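Local atomic coordinates of structure-specific endonuclease subunit SLX4 (Thielavia terrestris, PDB entry 6SEI), a protein that probably acts as the regulatory subunit of the SLX1-SLX4 endonuclease, which cuts branched DNA structures arising in repair and recombination. Residues L19-A30 with W59-Y70. Numbering follows the deposited sequence.
Sequences LFRYITQAVVTA and WLNSGQLDRVGY. With CA (calcium ion), chain H.
Tyr22 lies against Tyr70 and the turn leading to it. Its CB is 4.0 Å from Tyr70 CB, which sits over CG and the ring face, a CH-pi contact 3.8 Å from the Tyr22 centroid. CD1 and CE1 turn an edge to Val68 O, CE1 at 3.3 Å. CD2 and CE2 meet Tyr70 CD1, where the rings overlap little. The tip, OH, lies 3.7 Å from Gly69 O. With alanine in place of Tyr22, Tyr70 CB would probably lose its aromatic cover and a gap open beside the Val68 carbonyl. Gly69, with positive phi, ends helix 53-67 as the C-prime residue of a Schellman motif. Toward the C-terminal end of helix 12-29, Arg67 NH2 bonds Ala26 O, on an in-plane lone pair (167° at the hydrogen), and Thr29 OG1 (2.8 Å). Its CG is anti to the backbone N (chi1 -165°); a chi3 bend turns the guanidinium edge to both. Ala26 CB packs on Leu60 and Val68 between the Tyr22 and Arg67 contacts. Apart from this interface, Asp66 OD1 and Asp71 bind calcium. In this C-terminal Slx4 domain, segments 19-29 and 59-67 of helices 12-29 and 53-67 cross at 103°; helix 76-85 covers Ile23 and Leu60, helix 41-46 Val27.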
ATOM      1  N   LEU B  19     -31.596   0.077  29.264  1.00 38.63           N
ATOM      2  CA  LEU B  19     -31.063  -0.029  30.618  1.00 36.51           C
ATOM      3  C   LEU B  19     -30.100   1.112  30.917  1.00 34.81           C
ATOM      4  O   LEU B  19     -30.117   1.683  32.014  1.00 33.38           O
ATOM      5  CB  LEU B  19     -30.365  -1.374  30.810  1.00 30.51           C
ATOM      6  CG  LEU B  19     -29.642  -1.528  32.151  1.00 28.56           C
ATOM      7  CD1 LEU B  19     -30.641  -1.698  33.279  1.00 27.92           C
ATOM      8  CD2 LEU B  19     -28.658  -2.688  32.121  1.00 31.98           C
ATOM      9  N   PHE B  20     -29.255   1.462  29.946  1.00 34.96           N
ATOM     10  CA  PHE B  20     -28.280   2.523  30.159  1.00 33.09           C
ATOM     11  C   PHE B  20     -28.951   3.886  30.276  1.00 32.56           C
ATOM     12  O   PHE B  20     -28.408   4.787  30.923  1.00 31.07           O
ATOM     13  CB  PHE B  20     -27.252   2.523  29.024  1.00 33.90           C
ATOM     14  CG  PHE B  20     -26.241   1.404  29.112  1.00 33.75           C
ATOM     15  CD1 PHE B  20     -26.408   0.358  30.009  1.00 33.17           C
ATOM     16  CD2 PHE B  20     -25.123   1.401  28.295  1.00 30.09           C
ATOM     17  CE1 PHE B  20     -25.481  -0.667  30.086  1.00 33.41           C
ATOM     18  CE2 PHE B  20     -24.192   0.378  28.369  1.00 31.77           C
ATOM     19  CZ  PHE B  20     -24.372  -0.657  29.267  1.00 29.60           C
ATOM     20  N   ARG B  21     -30.125   4.055  29.662  1.00 34.15           N
ATOM     21  CA  ARG B  21     -30.866   5.303  29.818  1.00 33.86           C
ATOM     22  C   ARG B  21     -31.412   5.441  31.233  1.00 31.49           C
ATOM     23  O   ARG B  21     -31.474   6.552  31.775  1.00 30.49           O
ATOM     24  CB  ARG B  21     -32.003   5.378  28.798  1.00 36.53           C
ATOM     25  CG  ARG B  21     -31.576   5.852  27.419  1.00 39.26           C
ATOM     26  CD  ARG B  21     -32.781   6.268  26.584  1.00 42.22           C
ATOM     27  NE  ARG B  21     -33.116   5.280  25.560  1.00 45.87           N
ATOM     28  CZ  ARG B  21     -32.882   5.437  24.260  1.00 49.57           C
ATOM     29  NH1 ARG B  21     -33.221   4.485  23.399  1.00 52.08           N
ATOM     30  NH2 ARG B  21     -32.306   6.549  23.820  1.00 50.49           N
ATOM     31  N   TYR B  22     -31.811   4.322  31.847  1.00 31.21           N
ATOM     32  CA  TYR B  22     -32.266   4.353  33.234  1.00 29.01           C
ATOM     33  C   TYR B  22     -31.117   4.660  34.186  1.00 27.28           C
ATOM     34  O   TYR B  22     -31.303   5.373  35.177  1.00 25.93           O
ATOM     35  CB  TYR B  22     -32.919   3.024  33.607  1.00 29.12           C
ATOM     36  CG  TYR B  22     -34.353   2.878  33.151  1.00 30.38           C
ATOM     37  CD1 TYR B  22     -35.342   3.734  33.616  1.00 29.82           C
ATOM     38  CD2 TYR B  22     -34.717   1.877  32.262  1.00 32.53           C
ATOM     39  CE1 TYR B  22     -36.654   3.600  33.202  1.00 27.81           C
ATOM     40  CE2 TYR B  22     -36.026   1.734  31.843  1.00 33.92           C
ATOM     41  CZ  TYR B  22     -36.990   2.596  32.315  1.00 33.00           C
ATOM     42  OH  TYR B  22     -38.292   2.452  31.895  1.00 34.22           O
ATOM     43  N   ILE B  23     -29.927   4.119  33.913  1.00 27.73           N
ATOM     44  CA  ILE B  23     -28.774   4.418  34.755  1.00 27.01           C
ATOM     45  C   ILE B  23     -28.377   5.880  34.611  1.00 27.74           C
ATOM     46  O   ILE B  23     -28.097   6.565  35.604  1.00 27.05           O
ATOM     47  CB  ILE B  23     -27.598   3.484  34.419  1.00 27.08           C
ATOM     48  CG1 ILE B  23     -28.003   2.020  34.574  1.00 27.53           C
ATOM     49  CG2 ILE B  23     -26.401   3.795  35.304  1.00 25.55           C
ATOM     50  CD1 ILE B  23     -26.976   1.061  34.031  1.00 23.36           C
ATOM     51  N   THR B  24     -28.338   6.379  33.375  1.00 29.22           N
ATOM     52  CA  THR B  24     -28.003   7.780  33.146  1.00 29.24           C
ATOM     53  C   THR B  24     -28.948   8.696  33.909  1.00 28.82           C
ATOM     54  O   THR B  24     -28.509   9.553  34.684  1.00 28.07           O
ATOM     55  CB  THR B  24     -28.041   8.088  31.648  1.00 30.93           C
ATOM     56  OG1 THR B  24     -27.214   7.148  30.952  1.00 31.86           O
ATOM     57  CG2 THR B  24     -27.539   9.501  31.373  1.00 31.05           C
ATOM     58  N   GLN B  25     -30.258   8.509  33.724  1.00 29.66           N
ATOM     59  CA  GLN B  25     -31.225   9.366  34.401  1.00 29.70           C
ATOM     60  C   GLN B  25     -31.101   9.252  35.915  1.00 27.60           C
ATOM     61  O   GLN B  25     -31.228  10.252  36.630  1.00 27.29           O
ATOM     62  CB  GLN B  25     -32.640   9.021  33.947  1.00 31.92           C
ATOM     63  CG  GLN B  25     -33.574  10.218  33.890  1.00 33.87           C
ATOM     64  CD  GLN B  25     -33.428  11.019  32.601  1.00 36.68           C
ATOM     65  OE1 GLN B  25     -32.361  11.570  32.306  1.00 37.05           O
ATOM     66  NE2 GLN B  25     -34.505  11.085  31.823  1.00 38.83           N
ATOM     67  N   ALA B  26     -30.833   8.047  36.422  1.00 26.41           N
ATOM     68  CA  ALA B  26     -30.668   7.873  37.862  1.00 24.81           C
ATOM     69  C   ALA B  26     -29.504   8.708  38.385  1.00 25.12           C
ATOM     70  O   ALA B  26     -29.642   9.441  39.371  1.00 25.14           O
ATOM     71  CB  ALA B  26     -30.469   6.392  38.193  1.00 23.75           C
ATOM     72  N   VAL B  27     -28.347   8.611  37.725  1.00 25.59           N
ATOM     73  CA  VAL B  27     -27.177   9.387  38.129  1.00 25.00           C
ATOM     74  C   VAL B  27     -27.442  10.879  37.962  1.00 25.84           C
ATOM     75  O   VAL B  27     -27.194  11.679  38.869  1.00 25.73           O
ATOM     76  CB  VAL B  27     -25.942   8.945  37.320  1.00 24.80           C
ATOM     77  CG1 VAL B  27     -24.730   9.789  37.681  1.00 24.22           C
ATOM     78  CG2 VAL B  27     -25.656   7.467  37.532  1.00 24.00           C
ATOM     79  N   VAL B  28     -27.972  11.267  36.801  1.00 26.88           N
ATOM     80  CA  VAL B  28     -28.000  12.671  36.403  1.00 20.22           C
ATOM     81  C   VAL B  28     -28.992  13.480  37.237  1.00 23.33           C
ATOM     82  O   VAL B  28     -28.732  14.647  37.562  1.00 20.17           O
ATOM     83  CB  VAL B  28     -28.304  12.756  34.895  1.00 21.90           C
ATOM     84  CG1 VAL B  28     -28.960  14.072  34.533  1.00 26.23           C
ATOM     85  CG2 VAL B  28     -27.032  12.559  34.094  1.00 22.60           C
ATOM     86  N   THR B  29     -30.128  12.889  37.605  1.00 22.68           N
ATOM     87  CA  THR B  29     -31.206  13.627  38.252  1.00 22.08           C
ATOM     88  C   THR B  29     -31.150  13.577  39.775  1.00 20.27           C
ATOM     89  O   THR B  29     -32.016  14.166  40.430  1.00 20.08           O
ATOM     90  CB  THR B  29     -32.565  13.107  37.773  1.00 19.99           C
ATOM     91  OG1 THR B  29     -32.745  11.756  38.213  1.00 19.26           O
ATOM     92  CG2 THR B  29     -32.652  13.159  36.257  1.00 21.51           C
ATOM     93  N   ALA B  30     -30.170  12.893  40.355  1.00 16.97           N
ATOM     94  CA  ALA B  30     -30.026  12.920  41.798  1.00 17.28           C
ATOM     95  C   ALA B  30     -29.641  14.329  42.252  1.00 17.39           C
ATOM     96  O   ALA B  30     -28.986  15.068  41.511  1.00 16.98           O
ATOM     97  CB  ALA B  30     -28.971  11.915  42.251  1.00 15.72           C
ATOM     98  N   TRP B  59     -25.323   1.705  44.941  1.00 25.19           N
ATOM     99  CA  TRP B  59     -26.133   2.915  45.057  1.00 25.43           C
ATOM    100  C   TRP B  59     -27.321   2.887  44.103  1.00 25.55           C
ATOM    101  O   TRP B  59     -28.415   3.342  44.454  1.00 25.58           O
ATOM    102  CB  TRP B  59     -25.263   4.144  44.797  1.00 25.42           C
ATOM    103  CG  TRP B  59     -25.984   5.448  44.924  1.00 26.01           C
ATOM    104  CD1 TRP B  59     -26.310   6.095  46.079  1.00 26.47           C
ATOM    105  CD2 TRP B  59     -26.457   6.277  43.852  1.00 26.25           C
ATOM    106  NE1 TRP B  59     -26.962   7.274  45.796  1.00 26.47           N
ATOM    107  CE2 TRP B  59     -27.065   7.408  44.437  1.00 26.28           C
ATOM    108  CE3 TRP B  59     -26.430   6.171  42.459  1.00 26.36           C
ATOM    109  CZ2 TRP B  59     -27.638   8.425  43.676  1.00 26.19           C
ATOM    110  CZ3 TRP B  59     -27.002   7.183  41.704  1.00 26.26           C
ATOM    111  CH2 TRP B  59     -27.593   8.298  42.315  1.00 26.14           C
ATOM    112  N   LEU B  60     -27.125   2.361  42.891  1.00 25.83           N
ATOM    113  CA  LEU B  60     -28.211   2.316  41.917  1.00 25.92           C
ATOM    114  C   LEU B  60     -29.305   1.341  42.337  1.00 26.89           C
ATOM    115  O   LEU B  60     -30.487   1.581  42.064  1.00 27.03           O
ATOM    116  CB  LEU B  60     -27.666   1.939  40.541  1.00 25.31           C
ATOM    117  CG  LEU B  60     -26.745   2.947  39.851  1.00 24.73           C
ATOM    118  CD1 LEU B  60     -25.848   2.249  38.843  1.00 24.98           C
ATOM    119  CD2 LEU B  60     -27.549   4.045  39.174  1.00 24.07           C
ATOM    120  N   ASN B  61     -28.939   0.248  42.997  1.00 27.54           N
ATOM    121  CA  ASN B  61     -29.899  -0.762  43.417  1.00 28.17           C
ATOM    122  C   ASN B  61     -30.502  -0.477  44.785  1.00 29.18           C
ATOM    123  O   ASN B  61     -31.309  -1.278  45.267  1.00 29.08           O
ATOM    124  CB  ASN B  61     -29.239  -2.144  43.423  1.00 27.92           C
ATOM    125  CG  ASN B  61     -28.745  -2.557  42.054  1.00 27.40           C
ATOM    126  OD1 ASN B  61     -29.416  -2.333  41.047  1.00 27.14           O
ATOM    127  ND2 ASN B  61     -27.563  -3.163  42.009  1.00 27.38           N
ATOM    128  N   SER B  62     -30.133   0.637  45.420  1.00 30.48           N
ATOM    129  CA  SER B  62     -30.658   1.020  46.724  1.00 32.07           C
ATOM    130  C   SER B  62     -31.792   2.036  46.618  1.00 31.56           C
ATOM    131  O   SER B  62     -31.949   2.887  47.500  1.00 33.11           O
ATOM    132  CB  SER B  62     -29.538   1.573  47.606  1.00 33.94           C
ATOM    133  OG  SER B  62     -28.600   0.568  47.938  1.00 35.26           O
ATOM    134  N   GLY B  63     -32.581   1.967  45.550  1.00 29.89           N
ATOM    135  CA  GLY B  63     -33.713   2.853  45.350  1.00 28.05           C
ATOM    136  C   GLY B  63     -33.613   3.750  44.137  1.00 26.10           C
ATOM    137  O   GLY B  63     -34.632   4.320  43.723  1.00 25.96           O
ATOM    138  N   GLN B  64     -32.433   3.889  43.531  1.00 24.69           N
ATOM    139  CA  GLN B  64     -32.254   4.867  42.462  1.00 23.84           C
ATOM    140  C   GLN B  64     -32.941   4.427  41.176  1.00 23.14           C
ATOM    141  O   GLN B  64     -33.681   5.202  40.558  1.00 22.99           O
ATOM    142  CB  GLN B  64     -30.767   5.103  42.224  1.00 24.07           C
ATOM    143  CG  GLN B  64     -30.240   6.350  42.880  1.00 24.18           C
ATOM    144  CD  GLN B  64     -30.797   6.571  44.271  1.00 23.96           C
ATOM    145  OE1 GLN B  64     -31.618   7.466  44.491  1.00 23.15           O
ATOM    146  NE2 GLN B  64     -30.353   5.754  45.222  1.00 24.36           N
ATOM    147  N   LEU B  65     -32.688   3.189  40.739  1.00 22.67           N
ATOM    148  CA  LEU B  65     -33.342   2.688  39.536  1.00 22.50           C
ATOM    149  C   LEU B  65     -34.853   2.661  39.713  1.00 22.19           C
ATOM    150  O   LEU B  65     -35.601   3.012  38.794  1.00 22.01           O
ATOM    151  CB  LEU B  65     -32.814   1.294  39.193  1.00 23.28           C
ATOM    152  CG  LEU B  65     -31.323   1.203  38.863  1.00 23.48           C
ATOM    153  CD1 LEU B  65     -30.863  -0.243  38.807  1.00 19.24           C
ATOM    154  CD2 LEU B  65     -31.026   1.914  37.553  1.00 23.44           C
ATOM    155  N   ASP B  66     -35.315   2.251  40.897  1.00 22.39           N
ATOM    156  CA  ASP B  66     -36.742   2.281  41.202  1.00 22.34           C
ATOM    157  C   ASP B  66     -37.283   3.703  41.140  1.00 22.18           C
ATOM    158  O   ASP B  66     -38.424   3.926  40.718  1.00 22.18           O
ATOM    159  CB  ASP B  66     -36.980   1.672  42.584  1.00 22.29           C
ATOM    160  CG  ASP B  66     -38.432   1.324  42.832  1.00 22.24           C
ATOM    161  OD1 ASP B  66     -39.197   1.203  41.851  1.00 22.12           O
ATOM    162  OD2 ASP B  66     -38.805   1.173  44.015  1.00 22.30           O
ATOM    163  N   ARG B  67     -36.476   4.678  41.557  1.00 22.15           N
ATOM    164  CA  ARG B  67     -36.903   6.073  41.530  1.00 22.28           C
ATOM    165  C   ARG B  67     -37.208   6.530  40.109  1.00 22.78           C
ATOM    166  O   ARG B  67     -38.240   7.161  39.854  1.00 22.90           O
ATOM    167  CB  ARG B  67     -35.822   6.953  42.159  1.00 21.60           C
ATOM    168  CG  ARG B  67     -36.275   8.348  42.516  1.00 21.19           C
ATOM    169  CD  ARG B  67     -35.092   9.200  42.926  1.00 20.92           C
ATOM    170  NE  ARG B  67     -34.366   9.736  41.775  1.00 20.86           N
ATOM    171  CZ  ARG B  67     -33.087   9.484  41.514  1.00 21.12           C
ATOM    172  NH1 ARG B  67     -32.386   8.698  42.320  1.00 21.24           N
ATOM    173  NH2 ARG B  67     -32.509  10.019  40.447  1.00 21.09           N
ATOM    174  N   VAL B  68     -36.322   6.209  39.166  1.00 29.78           N
ATOM    175  CA  VAL B  68     -36.457   6.664  37.789  1.00 29.68           C
ATOM    176  C   VAL B  68     -37.215   5.635  36.960  1.00 31.81           C
ATOM    177  O   VAL B  68     -37.127   5.627  35.727  1.00 31.59           O
ATOM    178  CB  VAL B  68     -35.078   6.966  37.172  1.00 28.28           C
ATOM    179  CG1 VAL B  68     -34.393   8.089  37.940  1.00 27.65           C
ATOM    180  CG2 VAL B  68     -34.211   5.718  37.159  1.00 28.30           C
ATOM    181  N   GLY B  69     -37.957   4.755  37.626  1.00 34.42           N
ATOM    182  CA  GLY B  69     -38.913   3.904  36.945  1.00 37.03           C
ATOM    183  C   GLY B  69     -38.395   2.588  36.412  1.00 39.49           C
ATOM    184  O   GLY B  69     -38.976   2.056  35.459  1.00 40.09           O
ATOM    185  N   TYR B  70     -37.337   2.033  36.996  1.00 41.04           N
ATOM    186  CA  TYR B  70     -36.794   0.747  36.564  1.00 42.85           C
ATOM    187  C   TYR B  70     -36.831  -0.222  37.743  1.00 46.91           C
ATOM    188  O   TYR B  70     -36.019  -0.123  38.668  1.00 46.15           O
ATOM    189  CB  TYR B  70     -35.377   0.898  36.016  1.00 40.56           C
ATOM    190  CG  TYR B  70     -34.742  -0.416  35.620  1.00 39.20           C
ATOM    191  CD1 TYR B  70     -35.214  -1.137  34.531  1.00 38.60           C
ATOM    192  CD2 TYR B  70     -33.677  -0.939  36.338  1.00 38.36           C
ATOM    193  CE1 TYR B  70     -34.639  -2.340  34.168  1.00 38.26           C
ATOM    194  CE2 TYR B  70     -33.096  -2.140  35.986  1.00 37.97           C
ATOM    195  CZ  TYR B  70     -33.579  -2.839  34.901  1.00 37.69           C
ATOM    196  OH  TYR B  70     -32.999  -4.038  34.549  1.00 37.21           O
TER
HETATM  197 CA    CA H1001     -41.430   0.335  40.873  1.00 28.46          CA
HETATM  198  O   HOH W   1     -40.959  -0.460  43.026  1.00 44.21           O